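Local coordinates for Lysine/ornithine decarboxylase (Selenomonas ruminantium, PDB 5GJO), which decarboxylates both L-lysine and L-ornithine, with pyridoxal 5'-phosphate as cofactor, giving cadaverine and putrescine, and works as a homodimer, at residues P57-L60 and S61-G65; L84-D87 and G88-I92; P368-F372 and E373-E377. The protein carries 2 engineered substitutions. All blocks are in the same frame, centred on the assembly; numbering follows the deposited sequence.

Contact 1: P57-L60 and S61-G65; sequences PEIL and SLLAG
Four successive i to i+4 backbone bonds join P57-L60 to S61-G65 as one continuous alpha helix: S61 N to P57 O, L62 N to E58 O, L63 N to I59 O and A64 N to L60 O, each between 2.8 and 3.0 Å. One turn apart on the same side of the helix, I59 and L63 lie alongside each other and point the same way. The methyl CG2 of I59 does the touching, 3.9 Å from L63 CD1; chi1 of -66° sets CG1 beside the backbone N and leaves CG2 anti to that N, facing L63. L63 also folds back over the preceding turn, its CG lying 3.4 Å from I59 O, so the carbonyl that receives L63 N is lined by the aliphatic part of the same residue. L62 leaves the helix differently: chi1 of 164° places its CG anti to the backbone N, while its CB lies 3.4 Å from E58 O. Helix 57-65 is the crossover helix of the beta-alpha-beta unit formed with strands 45-50 and 69-72, in the PLP-binding TIM-type barrel of this class-II decarboxylase. I59 and L62 rest on L28 of helix 28-41, L62 also touches V31, and L63 reaches Y35 of the same helix. L60 and L63 both reach Y49 of strand 45-50, and L60 also packs on I80 and L81 of helix 75-83. I59, L60 and L63 are buried, whereas S61 is exposed. The CB of S61 sits 3.6 Å from P57 O, and A64 CB lies 3.5 Å from L60 O.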
ATOM      1  N   PRO A  57       0.811  -6.257  18.289  1.00 15.68           N
ATOM      2  CA  PRO A  57       0.060  -6.485  19.558  1.00 16.71           C
ATOM      3  C   PRO A  57       0.942  -6.512  20.782  1.00 14.83           C
ATOM      4  O   PRO A  57       0.564  -5.981  21.822  1.00 13.37           O
ATOM      5  CB  PRO A  57      -0.630  -7.845  19.330  1.00 17.71           C
ATOM      6  CG  PRO A  57      -0.639  -8.054  17.894  1.00 20.61           C
ATOM      7  CD  PRO A  57       0.396  -7.167  17.213  1.00 18.62           C
ATOM      8  N   GLU A  58       2.126  -7.145  20.703  1.00 14.35           N
ATOM      9  CA  GLU A  58       2.974  -7.167  21.869  1.00 14.09           C
ATOM     10  C   GLU A  58       3.483  -5.792  22.260  1.00 15.41           C
ATOM     11  O   GLU A  58       3.767  -5.517  23.449  1.00 15.97           O
ATOM     12  CB  GLU A  58       4.186  -8.085  21.690  1.00 16.25           C
ATOM     13  CG  GLU A  58       3.789  -9.566  21.510  1.00 18.80           C
ATOM     14  CD  GLU A  58       3.355  -9.944  20.094  1.00 20.68           C
ATOM     15  OE1 GLU A  58       3.207  -9.125  19.152  1.00 19.66           O
ATOM     16  OE2 GLU A  58       3.117 -11.153  19.876  1.00 24.66           O
ATOM     17  N   ILE A  59       3.612  -4.917  21.267  1.00 15.22           N
ATOM     18  CA  ILE A  59       3.998  -3.508  21.539  1.00 14.64           C
ATOM     19  C   ILE A  59       2.899  -2.779  22.286  1.00 12.04           C
ATOM     20  O   ILE A  59       3.173  -2.086  23.294  1.00 12.30           O
ATOM     21  CB  ILE A  59       4.432  -2.786  20.236  1.00 14.32           C
ATOM     22  CG1 ILE A  59       5.743  -3.427  19.709  1.00 15.00           C
ATOM     23  CG2 ILE A  59       4.530  -1.265  20.478  1.00 15.13           C
ATOM     24  CD1 ILE A  59       6.299  -2.785  18.484  1.00 15.69           C
ATOM     25  N   LEU A  60       1.672  -3.001  21.825  1.00 13.03           N
ATOM     26  CA  LEU A  60       0.512  -2.370  22.442  1.00 13.79           C
ATOM     27  C   LEU A  60       0.348  -2.854  23.889  1.00 12.88           C
ATOM     28  O   LEU A  60       0.119  -2.048  24.780  1.00 12.32           O
ATOM     29  CB  LEU A  60      -0.760  -2.613  21.675  1.00 13.22           C
ATOM     30  CG  LEU A  60      -0.674  -2.156  20.208  1.00 13.12           C
ATOM     31  CD1 LEU A  60      -1.950  -2.572  19.481  1.00 13.64           C
ATOM     32  CD2 LEU A  60      -0.444  -0.625  20.080  1.00 14.50           C
ATOM     33  N   SER A  61       0.537  -4.154  24.115  1.00 14.95           N
ATOM     34  CA  SER A  61       0.424  -4.656  25.470  1.00 14.62           C
ATOM     35  C   SER A  61       1.509  -4.126  26.353  1.00 15.57           C
ATOM     36  O   SER A  61       1.268  -3.843  27.557  1.00 16.59           O
ATOM     37  CB  SER A  61       0.383  -6.226  25.444  1.00 15.05           C
ATOM     38  OG  SER A  61      -0.707  -6.696  24.698  1.00 16.09           O
ATOM     39  N   LEU A  62       2.757  -4.074  25.854  1.00 15.68           N
ATOM     40  CA  LEU A  62       3.813  -3.478  26.581  1.00 16.51           C
ATOM     41  C   LEU A  62       3.454  -2.033  27.047  1.00 15.81           C
ATOM     42  O   LEU A  62       3.586  -1.629  28.268  1.00 15.27           O
ATOM     43  CB  LEU A  62       5.131  -3.508  25.759  1.00 17.59           C
ATOM     44  CG  LEU A  62       6.209  -2.562  26.285  1.00 18.96           C
ATOM     45  CD1 LEU A  62       6.758  -3.213  27.565  1.00 20.11           C
ATOM     46  CD2 LEU A  62       7.351  -2.312  25.313  1.00 20.57           C
ATOM     47  N   LEU A  63       3.076  -1.204  26.063  1.00 15.26           N
ATOM     48  CA  LEU A  63       2.725   0.135  26.338  1.00 14.81           C
ATOM     49  C   LEU A  63       1.550   0.280  27.314  1.00 15.01           C
ATOM     50  O   LEU A  63       1.663   1.144  28.212  1.00 14.56           O
ATOM     51  CB  LEU A  63       2.422   0.959  25.037  1.00 13.48           C
ATOM     52  CG  LEU A  63       3.705   1.197  24.206  1.00 14.10           C
ATOM     53  CD1 LEU A  63       3.335   1.612  22.787  1.00 14.25           C
ATOM     54  CD2 LEU A  63       4.574   2.246  24.854  1.00 14.73           C
ATOM     55  N   ALA A  64       0.492  -0.535  27.147  1.00 16.42           N
ATOM     56  CA  ALA A  64      -0.621  -0.525  28.097  1.00 16.61           C
ATOM     57  C   ALA A  64      -0.091  -0.779  29.547  1.00 17.47           C
ATOM     58  O   ALA A  64      -0.439  -0.081  30.505  1.00 17.37           O
ATOM     59  CB  ALA A  64      -1.683  -1.497  27.720  1.00 17.13           C
ATOM     60  N   GLY A  65       0.831  -1.713  29.663  1.00 16.92           N
ATOM     61  CA  GLY A  65       1.364  -2.100  30.958  1.00 17.07           C
ATOM     62  C   GLY A  65       2.272  -1.083  31.527  1.00 19.13           C
ATOM     63  O   GLY A  65       2.477  -1.063  32.763  1.00 21.59           O
TER

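Contact 2: L84-D87 and G88-I92; sequences LGVD and GSQMI
A tight 3-10 turn, at residues 88-90, leads into barrel strand 91-93 of the PLP-binding domain, and D87, the residue just ahead, bonds to it through its carboxylate. D87 OD2 takes two donors from S89: the hydroxyl OG at 2.7 Å, on the anti lone pair, and the backbone N at 3.0 Å, from well above the carboxylate plane. The bond from S89 N makes an Asx turn, and the S89 hydroxyl adds a second bond to the same oxygen. The OG of S89 gets there with chi1 at 72°, which sets it between its own N and carbonyl carbon, and it also accepts Q90 NE2 in a nearly straight bond of 3.2 Å lying in the amide plane of Q90. The main chain closes the turn, with Q90 N donating to D87 O at 3.0 Å, while a water accepts from G88 N and gives only a weak bond to D87 OD1. The side chains of V86 and Q90 cross at about a right angle, with V86 CG1 3.9 Å from Q90 CB. The extended side chain of M91 brings its CE back to within 3.6 Å of V86 O and against V86 CG1. Ahead of all this, G85, with positive phi, ends helix 75-83 in a Schellman motif. V86 and M91 both pack on L81 of that helix, V86 also meets F70 and A64, and Q90 and I92 hydrogen-bond through their backbones to F70 of strand 69-72.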
ATOM      1  N   LEU A  84      -7.013  -6.808  23.330  1.00 20.09           N
ATOM      2  CA  LEU A  84      -5.886  -6.830  24.255  1.00 18.58           C
ATOM      3  C   LEU A  84      -6.204  -6.337  25.662  1.00 19.50           C
ATOM      4  O   LEU A  84      -5.306  -6.230  26.504  1.00 21.56           O
ATOM      5  CB  LEU A  84      -4.725  -5.999  23.651  1.00 17.83           C
ATOM      6  CG  LEU A  84      -4.255  -6.503  22.315  1.00 18.01           C
ATOM      7  CD1 LEU A  84      -3.218  -5.520  21.742  1.00 18.10           C
ATOM      8  CD2 LEU A  84      -3.545  -7.853  22.497  1.00 19.92           C
ATOM      9  N   GLY A  85      -7.485  -6.071  25.963  1.00 20.53           N
ATOM     10  CA  GLY A  85      -7.914  -5.751  27.294  1.00 21.18           C
ATOM     11  C   GLY A  85      -7.839  -4.293  27.682  1.00 22.60           C
ATOM     12  O   GLY A  85      -7.879  -3.953  28.873  1.00 21.74           O
ATOM     13  N   VAL A  86      -7.785  -3.373  26.677  1.00 18.92           N
ATOM     14  CA  VAL A  86      -7.623  -1.983  27.008  1.00 17.86           C
ATOM     15  C   VAL A  86      -9.029  -1.435  27.013  1.00 18.12           C
ATOM     16  O   VAL A  86      -9.791  -1.715  26.074  1.00 21.10           O
ATOM     17  CB  VAL A  86      -6.744  -1.278  25.921  1.00 17.55           C
ATOM     18  CG1 VAL A  86      -6.749   0.226  26.114  1.00 15.48           C
ATOM     19  CG2 VAL A  86      -5.338  -1.915  25.888  1.00 18.96           C
ATOM     20  N   ASP A  87      -9.328  -0.676  28.065  1.00 20.81           N
ATOM     21  CA  ASP A  87     -10.614  -0.020  28.273  1.00 21.65           C
ATOM     22  C   ASP A  87     -10.750   1.208  27.347  1.00 19.90           C
ATOM     23  O   ASP A  87      -9.766   1.912  27.128  1.00 17.21           O
ATOM     24  CB  ASP A  87     -10.725   0.488  29.731  1.00 24.30           C
ATOM     25  CG  ASP A  87     -12.193   0.879  30.102  1.00 35.46           C
ATOM     26  OD1 ASP A  87     -13.052  -0.055  30.120  1.00 39.65           O
ATOM     27  OD2 ASP A  87     -12.510   2.091  30.328  1.00 38.64           O
ATOM     28  N   GLY A  88     -11.946   1.483  26.903  1.00 21.28           N
ATOM     29  CA  GLY A  88     -12.219   2.728  26.142  1.00 20.45           C
ATOM     30  C   GLY A  88     -11.846   4.014  26.776  1.00 19.57           C
ATOM     31  O   GLY A  88     -11.547   5.030  26.083  1.00 18.85           O
ATOM     32  N   SER A  89     -11.849   4.053  28.100  1.00 18.74           N
ATOM     33  CA  SER A  89     -11.358   5.172  28.844  1.00 20.51           C
ATOM     34  C   SER A  89      -9.891   5.562  28.596  1.00 18.42           C
ATOM     35  O   SER A  89      -9.506   6.664  28.910  1.00 18.38           O
ATOM     36  CB  SER A  89     -11.524   4.937  30.378  1.00 22.25           C
ATOM     37  OG  SER A  89     -10.586   3.941  30.808  1.00 23.08           O
ATOM     38  N   GLN A  90      -9.095   4.643  28.045  1.00 16.41           N
ATOM     39  CA  GLN A  90      -7.668   4.893  27.776  1.00 16.66           C
ATOM     40  C   GLN A  90      -7.500   5.337  26.303  1.00 17.46           C
ATOM     41  O   GLN A  90      -6.346   5.504  25.885  1.00 17.53           O
ATOM     42  CB  GLN A  90      -6.850   3.647  27.950  1.00 20.25           C
ATOM     43  CG  GLN A  90      -6.923   3.054  29.344  1.00 22.67           C
ATOM     44  CD  GLN A  90      -6.503   3.983  30.399  1.00 25.34           C
ATOM     45  OE1 GLN A  90      -5.333   4.258  30.531  1.00 31.24           O
ATOM     46  NE2 GLN A  90      -7.487   4.571  31.127  1.00 27.82           N
ATOM     47  N   MET A  91      -8.575   5.568  25.568  1.00 17.31           N
ATOM     48  CA  MET A  91      -8.450   5.899  24.163  1.00 16.12           C
ATOM     49  C   MET A  91      -8.918   7.307  23.828  1.00 18.16           C
ATOM     50  O   MET A  91      -9.797   7.832  24.463  1.00 18.30           O
ATOM     51  CB  MET A  91      -9.218   4.904  23.312  1.00 15.52           C
ATOM     52  CG  MET A  91      -8.916   3.429  23.586  1.00 16.64           C
ATOM     53  SD  MET A  91      -9.938   2.345  22.583  1.00 18.38           S
ATOM     54  CE  MET A  91      -9.842   0.792  23.452  1.00 17.89           C
ATOM     55  N   ILE A  92      -8.287   7.901  22.833  1.00 15.49           N
ATOM     56  CA  ILE A  92      -8.818   9.081  22.147  1.00 14.36           C
ATOM     57  C   ILE A  92      -9.057   8.727  20.707  1.00 15.22           C
ATOM     58  O   ILE A  92      -8.195   8.174  20.035  1.00 14.43           O
ATOM     59  CB  ILE A  92      -7.938  10.327  22.297  1.00 13.94           C
ATOM     60  CG1 ILE A  92      -8.678  11.538  21.684  1.00 13.70           C
ATOM     61  CG2 ILE A  92      -6.574  10.171  21.753  1.00 15.09           C
ATOM     62  CD1 ILE A  92      -7.997  12.866  21.916  1.00 15.53           C
TER
HETATM   63  O   HOH W   1     -14.142  -0.616  26.914  1.00 27.67           O

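Contact 3: P368-F372 and E373-E377; sequences PTIIF and EDQPE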
ATOM      1  N   PRO A 368       6.125 -10.855   8.724  1.00 13.32           N
ATOM      2  CA  PRO A 368       5.683 -10.832  10.123  1.00 13.94           C
ATOM      3  C   PRO A 368       6.637 -10.039  11.011  1.00 13.40           C
ATOM      4  O   PRO A 368       7.782  -9.814  10.618  1.00 13.97           O
ATOM      5  CB  PRO A 368       5.764 -12.317  10.524  1.00 14.02           C
ATOM      6  CG  PRO A 368       6.905 -12.860   9.682  1.00 13.21           C
ATOM      7  CD  PRO A 368       6.775 -12.141   8.341  1.00 12.49           C
ATOM      8  N   THR A 369       6.153  -9.632  12.187  1.00 13.61           N
ATOM      9  CA  THR A 369       6.957  -8.927  13.181  1.00 13.40           C
ATOM     10  C   THR A 369       7.295  -9.922  14.269  1.00 15.85           C
ATOM     11  O   THR A 369       6.395 -10.408  14.978  1.00 15.61           O
ATOM     12  CB  THR A 369       6.220  -7.703  13.717  1.00 14.23           C
ATOM     13  OG1 THR A 369       6.073  -6.800  12.623  1.00 14.08           O
ATOM     14  CG2 THR A 369       7.033  -7.014  14.734  1.00 14.80           C
ATOM     15  N   ILE A 370       8.563 -10.256  14.344  1.00 12.08           N
ATOM     16  CA  ILE A 370       9.147 -11.210  15.305  1.00 15.18           C
ATOM     17  C   ILE A 370       9.526 -10.406  16.557  1.00 13.59           C
ATOM     18  O   ILE A 370      10.091  -9.301  16.444  1.00 13.33           O
ATOM     19  CB  ILE A 370      10.419 -11.866  14.716  1.00 16.85           C
ATOM     20  CG1 ILE A 370      10.128 -12.557  13.375  1.00 17.10           C
ATOM     21  CG2 ILE A 370      11.097 -12.830  15.668  1.00 18.09           C
ATOM     22  CD1 ILE A 370       8.982 -13.548  13.405  1.00 17.69           C
ATOM     23  N   ILE A 371       9.133 -10.895  17.723  1.00 11.27           N
ATOM     24  CA  ILE A 371       9.448 -10.246  18.979  1.00 11.95           C
ATOM     25  C   ILE A 371      10.844 -10.690  19.428  1.00 12.66           C
ATOM     26  O   ILE A 371      11.057 -11.848  19.761  1.00 12.87           O
ATOM     27  CB  ILE A 371       8.405 -10.486  20.090  1.00 13.47           C
ATOM     28  CG1 ILE A 371       6.991 -10.132  19.603  1.00 13.98           C
ATOM     29  CG2 ILE A 371       8.780  -9.758  21.371  1.00 14.30           C
ATOM     30  CD1 ILE A 371       6.906  -8.705  19.072  1.00 14.45           C
ATOM     31  N   PHE A 372      11.766  -9.760  19.475  1.00 11.90           N
ATOM     32  CA  PHE A 372      13.165 -10.062  19.740  1.00 12.44           C
ATOM     33  C   PHE A 372      13.378 -10.702  21.124  1.00 13.31           C
ATOM     34  O   PHE A 372      14.097 -11.685  21.288  1.00 12.18           O
ATOM     35  CB  PHE A 372      14.030  -8.815  19.643  1.00 12.89           C
ATOM     36  CG  PHE A 372      15.507  -9.066  19.714  1.00 11.27           C
ATOM     37  CD1 PHE A 372      16.086  -9.923  18.837  1.00 11.62           C
ATOM     38  CD2 PHE A 372      16.275  -8.447  20.613  1.00 13.29           C
ATOM     39  CE1 PHE A 372      17.462 -10.167  18.852  1.00 13.94           C
ATOM     40  CE2 PHE A 372      17.661  -8.669  20.645  1.00 12.16           C
ATOM     41  CZ  PHE A 372      18.248  -9.534  19.784  1.00 13.39           C
ATOM     42  N   GLU A 373      12.618 -10.253  22.089  1.00 12.07           N
ATOM     43  CA  GLU A 373      12.787 -10.713  23.506  1.00 14.93           C
ATOM     44  C   GLU A 373      12.272 -12.160  23.679  1.00 15.18           C
ATOM     45  O   GLU A 373      12.574 -12.788  24.722  1.00 15.95           O
ATOM     46  CB  GLU A 373      12.071  -9.759  24.486  1.00 14.78           C
ATOM     47  CG  GLU A 373      12.714  -8.445  24.738  1.00 17.58           C
ATOM     48  CD  GLU A 373      12.614  -7.479  23.601  1.00 16.17           C
ATOM     49  OE1 GLU A 373      13.341  -6.482  23.719  1.00 19.38           O
ATOM     50  OE2 GLU A 373      11.815  -7.715  22.633  1.00 15.18           O
ATOM     51  N   ASP A 374      11.595 -12.693  22.682  1.00 15.92           N
ATOM     52  CA  ASP A 374      11.180 -14.085  22.717  1.00 16.66           C
ATOM     53  C   ASP A 374      12.185 -15.019  22.028  1.00 16.63           C
ATOM     54  O   ASP A 374      11.931 -16.186  21.886  1.00 17.43           O
ATOM     55  CB  ASP A 374       9.797 -14.262  22.106  1.00 19.34           C
ATOM     56  CG  ASP A 374       8.709 -13.647  22.952  1.00 21.17           C
ATOM     57  OD1 ASP A 374       8.930 -13.506  24.147  1.00 23.44           O
ATOM     58  OD2 ASP A 374       7.656 -13.304  22.412  1.00 22.96           O
ATOM     59  N   GLN A 375      13.296 -14.463  21.575  1.00 13.53           N
ATOM     60  CA  GLN A 375      14.259 -15.225  20.745  1.00 14.58           C
ATOM     61  C   GLN A 375      15.505 -15.485  21.547  1.00 12.88           C
ATOM     62  O   GLN A 375      15.834 -14.748  22.374  1.00 13.00           O
ATOM     63  CB  GLN A 375      14.743 -14.463  19.491  1.00 14.23           C
ATOM     64  CG  GLN A 375      13.582 -13.908  18.652  1.00 14.36           C
ATOM     65  CD  GLN A 375      12.585 -14.952  18.273  1.00 16.07           C
ATOM     66  OE1 GLN A 375      12.937 -16.041  17.780  1.00 16.86           O
ATOM     67  NE2 GLN A 375      11.322 -14.624  18.438  1.00 17.38           N
ATOM     68  N   PRO A 376      16.200 -16.584  21.246  1.00 14.02           N
ATOM     69  CA  PRO A 376      17.398 -16.882  21.988  1.00 12.84           C
ATOM     70  C   PRO A 376      18.477 -15.867  21.780  1.00 13.35           C
ATOM     71  O   PRO A 376      19.312 -15.691  22.639  1.00 12.10           O
ATOM     72  CB  PRO A 376      17.871 -18.229  21.427  1.00 13.12           C
ATOM     73  CG  PRO A 376      17.142 -18.466  20.170  1.00 13.14           C
ATOM     74  CD  PRO A 376      15.840 -17.690  20.319  1.00 13.29           C
ATOM     75  N   GLU A 377      18.486 -15.163  20.678  1.00 12.44           N
ATOM     76  CA  GLU A 377      19.485 -14.094  20.488  1.00 13.12           C
ATOM     77  C   GLU A 377      19.410 -12.991  21.544  1.00 12.95           C
ATOM     78  O   GLU A 377      20.434 -12.427  21.923  1.00 13.50           O
ATOM     79  CB  GLU A 377      19.364 -13.456  19.102  1.00 12.96           C
ATOM     80  CG  GLU A 377      19.711 -14.375  17.943  1.00 14.81           C
ATOM     81  CD  GLU A 377      18.690 -15.467  17.558  1.00 14.21           C
ATOM     82  OE1 GLU A 377      17.547 -15.469  18.066  1.00 12.89           O
ATOM     83  OE2 GLU A 377      18.991 -16.371  16.672  1.00 15.30           O
TER
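Q375 is folded on itself, chi1 -51°, chi2 -54° and chi3 -49°, which carries its carboxamide back over the turn to I371 and I370. Its NE2 donates to I371 O at 3.1 Å, with the acceptor in the amide plane. The same NE2 lies 3.3 Å from I370 CG2, and the two side chains cross at about a right angle. I371 O also receives D374 N, at 3.1 Å, and the two donors come from opposite faces of its carbonyl plane. A second turn bond, Q375 N to F372 O at 2.9 Å, completes the 3-10 link between strand 369-371 and helix 376-384, with Q375 at the N-cap position. D374 lies beside I371 and points the same way, its OD2 3.7 Å from I371 CB. Further on, the F372 ring meets the aliphatic base of E377, CE1 to CB 3.8 Å; the ring also meets F5, planes about 60° apart, and L7. E373 and E377 have outside partners: E373 takes the N-H groups of L28 and D29 and the S27 hydroxyl, and E377 binds T14 and makes a salt bridge with R18, which also bonds Q375 OE1. With its carbonyl bonded from both faces, I371 O is well satisfied, and R18 probably helps to stabilise the negative charge of E377.

From the N terminus the three contacts follow in series, each a local contact within one continuous stretch, so none closes a long loop, and none nests in or crosses another. Contact 1 is the helix between strands 45-50 and 69-72; contact 2 then turns the chain after helix 75-83 into the next barrel strand. These two touch where L84 packs on L60 and S61 and V86 on A64. Much later, contact 3 passes from strand 369-371, which pairs with strand 23-26 in the mixed sheet, to the C-terminal helix. E58 of contact 1 meets I371 of contact 3, so barrel and mixed sheet come together there, while contacts 2 and 3 stay apart.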